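Local atomic coordinates of 2-keto acid:ferredoxin oxidoreductase subunit alpha (PDB entry 4WBX), a protein that probably catalyses the CoA-dependent oxidative decarboxylation of 2-oxoglutarate to succinyl-CoA and carbon dioxide, passing the electrons to ferredoxin. Residues Ile118-Arg123 and Gln136-Gln141. Sequence-based numbering, arbitrary orientation.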
ATOM      1  N   ILE A 118      -5.117 -18.833  -1.244  1.00 38.18           N
ATOM      2  CA  ILE A 118      -4.238 -17.977  -2.021  1.00 41.39           C
ATOM      3  C   ILE A 118      -3.451 -18.811  -3.027  1.00 48.55           C
ATOM      4  O   ILE A 118      -2.889 -19.849  -2.664  1.00 50.15           O
ATOM      5  CB  ILE A 118      -3.257 -17.222  -1.114  1.00 42.16           C
ATOM      6  CG1 ILE A 118      -4.027 -16.282  -0.203  1.00 40.51           C
ATOM      7  CG2 ILE A 118      -2.220 -16.432  -1.936  1.00 43.48           C
ATOM      8  CD1 ILE A 118      -3.550 -16.298   1.182  1.00 37.27           C
ATOM      9  N   VAL A 119      -3.422 -18.382  -4.288  1.00 42.06           N
ATOM     10  CA  VAL A 119      -2.594 -19.039  -5.260  1.00 41.65           C
ATOM     11  C   VAL A 119      -1.375 -18.189  -5.564  1.00 43.08           C
ATOM     12  O   VAL A 119      -1.495 -17.068  -6.055  1.00 47.57           O
ATOM     13  CB  VAL A 119      -3.356 -19.323  -6.561  1.00 46.20           C
ATOM     14  CG1 VAL A 119      -2.424 -19.938  -7.596  1.00 48.37           C
ATOM     15  CG2 VAL A 119      -4.501 -20.245  -6.295  1.00 50.23           C
ATOM     16  N   ASP A 120      -0.194 -18.714  -5.274  1.00 48.90           N
ATOM     17  CA  ASP A 120       1.039 -18.045  -5.688  1.00 49.33           C
ATOM     18  C   ASP A 120       1.581 -18.773  -6.914  1.00 51.88           C
ATOM     19  O   ASP A 120       2.056 -19.902  -6.832  1.00 49.41           O
ATOM     20  CB  ASP A 120       2.080 -18.023  -4.559  1.00 42.86           C
ATOM     21  CG  ASP A 120       3.415 -17.421  -5.004  1.00 45.44           C
ATOM     22  OD1 ASP A 120       3.424 -16.600  -5.931  1.00 48.40           O
ATOM     23  OD2 ASP A 120       4.465 -17.767  -4.427  1.00 45.73           O
ATOM     24  N   VAL A 121       1.481 -18.128  -8.062  1.00 55.02           N
ATOM     25  CA  VAL A 121       1.968 -18.723  -9.281  1.00 54.04           C
ATOM     26  C   VAL A 121       3.407 -18.295  -9.511  1.00 56.19           C
ATOM     27  O   VAL A 121       3.660 -17.185  -9.980  1.00 58.75           O
ATOM     28  CB  VAL A 121       1.121 -18.324 -10.479  1.00 56.66           C
ATOM     29  CG1 VAL A 121       1.487 -19.206 -11.645  1.00 63.74           C
ATOM     30  CG2 VAL A 121      -0.349 -18.471 -10.160  1.00 53.89           C
ATOM     31  N   GLN A 122       4.345 -19.180  -9.188  1.00 56.46           N
ATOM     32  CA  GLN A 122       5.771 -18.852  -9.228  1.00 56.99           C
ATOM     33  C   GLN A 122       6.299 -18.569 -10.636  1.00 60.70           C
ATOM     34  O   GLN A 122       5.758 -19.067 -11.619  1.00 59.55           O
ATOM     35  CB  GLN A 122       6.565 -19.982  -8.594  1.00 53.32           C
ATOM     36  CG  GLN A 122       6.786 -19.789  -7.122  1.00 51.21           C
ATOM     37  CD  GLN A 122       7.155 -21.072  -6.398  1.00 53.26           C
ATOM     38  OE1 GLN A 122       8.123 -21.102  -5.635  1.00 48.82           O
ATOM     39  NE2 GLN A 122       6.364 -22.131  -6.608  1.00 53.13           N
ATOM     40  N   ARG A 123       7.374 -17.788 -10.731  1.00 64.97           N
ATOM     41  CA  ARG A 123       7.780 -17.242 -12.025  1.00 65.57           C
ATOM     42  C   ARG A 123       9.256 -16.825 -12.050  1.00 69.70           C
ATOM     43  O   ARG A 123       9.886 -16.663 -11.009  1.00 67.53           O
ATOM     44  CB  ARG A 123       6.878 -16.045 -12.375  1.00 70.80           C
ATOM     45  CG  ARG A 123       7.261 -15.265 -13.629  1.00 75.32           C
ATOM     46  CD  ARG A 123       6.992 -13.759 -13.501  1.00 79.70           C
ATOM     47  NE  ARG A 123       7.126 -13.273 -12.129  1.00 80.81           N
ATOM     48  CZ  ARG A 123       6.534 -12.179 -11.665  1.00 75.73           C
ATOM     49  NH1 ARG A 123       5.757 -11.442 -12.443  1.00 74.58           N
ATOM     50  NH2 ARG A 123       6.724 -11.829 -10.415  1.00 78.20           N
ATOM     51  N   GLN A 136      11.017 -21.746  -8.808  1.00 56.42           N
ATOM     52  CA  GLN A 136      10.552 -22.330  -7.558  1.00 57.96           C
ATOM     53  C   GLN A 136      11.115 -21.595  -6.333  1.00 56.86           C
ATOM     54  O   GLN A 136      11.362 -22.215  -5.287  1.00 53.51           O
ATOM     55  CB  GLN A 136      10.919 -23.811  -7.482  1.00 59.50           C
ATOM     56  CG  GLN A 136      10.007 -24.745  -8.266  1.00 63.51           C
ATOM     57  CD  GLN A 136      10.229 -26.228  -7.924  1.00 59.46           C
ATOM     58  OE1 GLN A 136      11.309 -26.629  -7.465  1.00 62.09           O
ATOM     59  NE2 GLN A 136       9.193 -27.036  -8.128  1.00 52.95           N
ATOM     60  N   GLY A 137      11.287 -20.281  -6.464  1.00 50.47           N
ATOM     61  CA  GLY A 137      11.870 -19.470  -5.414  1.00 61.16           C
ATOM     62  C   GLY A 137      10.963 -18.789  -4.380  1.00 55.63           C
ATOM     63  O   GLY A 137      11.393 -17.802  -3.770  1.00 54.51           O
ATOM     64  N   ASP A 138       9.738 -19.291  -4.185  1.00 44.61           N
ATOM     65  CA  ASP A 138       8.864 -18.800  -3.123  1.00 46.11           C
ATOM     66  C   ASP A 138       8.483 -19.918  -2.174  1.00 49.76           C
ATOM     67  O   ASP A 138       7.445 -19.822  -1.510  1.00 55.22           O
ATOM     68  CB  ASP A 138       7.561 -18.175  -3.661  1.00 45.80           C
ATOM     69  CG  ASP A 138       7.791 -16.954  -4.548  1.00 51.21           C
ATOM     70  OD1 ASP A 138       8.928 -16.426  -4.603  1.00 54.76           O
ATOM     71  OD2 ASP A 138       6.809 -16.499  -5.177  1.00 50.91           O
ATOM     72  N   ILE A 139       9.285 -20.974  -2.092  1.00 46.21           N
ATOM     73  CA  ILE A 139       8.949 -22.052  -1.161  1.00 48.75           C
ATOM     74  C   ILE A 139       9.083 -21.605   0.298  1.00 51.97           C
ATOM     75  O   ILE A 139       8.180 -21.826   1.114  1.00 48.42           O
ATOM     76  CB  ILE A 139       9.818 -23.304  -1.360  1.00 53.08           C
ATOM     77  CG1 ILE A 139       9.726 -23.789  -2.811  1.00 52.35           C
ATOM     78  CG2 ILE A 139       9.393 -24.397  -0.361  1.00 44.35           C
ATOM     79  CD1 ILE A 139      10.880 -24.674  -3.218  1.00 59.37           C
ATOM     80  N   MET A 140      10.206 -20.976   0.629  1.00 48.20           N
ATOM     81  CA  MET A 140      10.401 -20.506   1.993  1.00 52.59           C
ATOM     82  C   MET A 140       9.460 -19.341   2.331  1.00 53.72           C
ATOM     83  O   MET A 140       8.862 -19.300   3.418  1.00 52.51           O
ATOM     84  CB  MET A 140      11.863 -20.101   2.221  1.00 54.61           C
ATOM     85  CG  MET A 140      12.847 -21.294   2.200  1.00 53.85           C
ATOM     86  SD  MET A 140      12.351 -22.637   3.315  1.00 63.64           S
ATOM     87  CE  MET A 140      13.501 -22.398   4.652  1.00 60.17           C
ATOM     88  N   GLN A 141       9.309 -18.405   1.402  1.00 52.00           N
ATOM     89  CA  GLN A 141       8.455 -17.263   1.671  1.00 49.12           C
ATOM     90  C   GLN A 141       7.030 -17.727   1.896  1.00 49.51           C
ATOM     91  O   GLN A 141       6.300 -17.138   2.682  1.00 54.79           O
ATOM     92  CB  GLN A 141       8.514 -16.246   0.537  1.00 50.60           C
ATOM     93  CG  GLN A 141       7.629 -15.035   0.754  1.00 56.36           C
ATOM     94  CD  GLN A 141       7.611 -14.093  -0.443  1.00 55.96           C
ATOM     95  OE1 GLN A 141       7.764 -12.872  -0.298  1.00 52.20           O
ATOM     96  NE2 GLN A 141       7.402 -14.657  -1.629  1.00 51.88           N
TER
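Gln122 points the oxygen of its amide end-on at the backbone of Gln136-Asp138, where OE1 overlaps the Gln136-Gly137 peptide and the N-H of Asp138. The chain is extended beyond CG, which carries OE1 to the backbone just before helix 139-144. There OE1 accepts a hydrogen bond from Asp138 N, at 2.8 Å and with an N-H...O angle of 156°. The donor lies in the carbonyl plane, on a lone pair. OE1 also presses against the peptide carbon of Gln136, with OE1 to C at 3.1 Å. The other end of the same amide is held too, since NE2 donates to the backbone oxygen of Thr185. Held by strand 180-186 at NE2 and by the loop at OE1, the amide is fixed in its rotation.

Asp138 passes Gln122 in the opposite direction. Its CB is 3.6 Å from Gln122 OE1, and its OD2 is 3.8 Å from Gln122 CG. Beyond lies Asp120, whose CG is anti to the backbone N (chi1 176°), reaching out from the strand to Asp138. The two side chains meet at about a right angle, yet their carboxylate planes are only 13° apart. Asp120 OD2 and Asp138 OD2 approach to 2.8 Å. The other oxygen of Asp138, OD1, accepts a hydrogen bond from His147 ND1 of the second subunit, so this buried pair sits beside the subunit interface.

Asp138 holds the N-cap position of helix 139-144, although its side chain makes no capping bond. The contact joins the C-terminal end of central strand 116-122 to the start of that helix. The strand runs between parallel neighbours 90-94 and 180-186, in an alpha/beta fold consistent with the thiamine diphosphate-binding family.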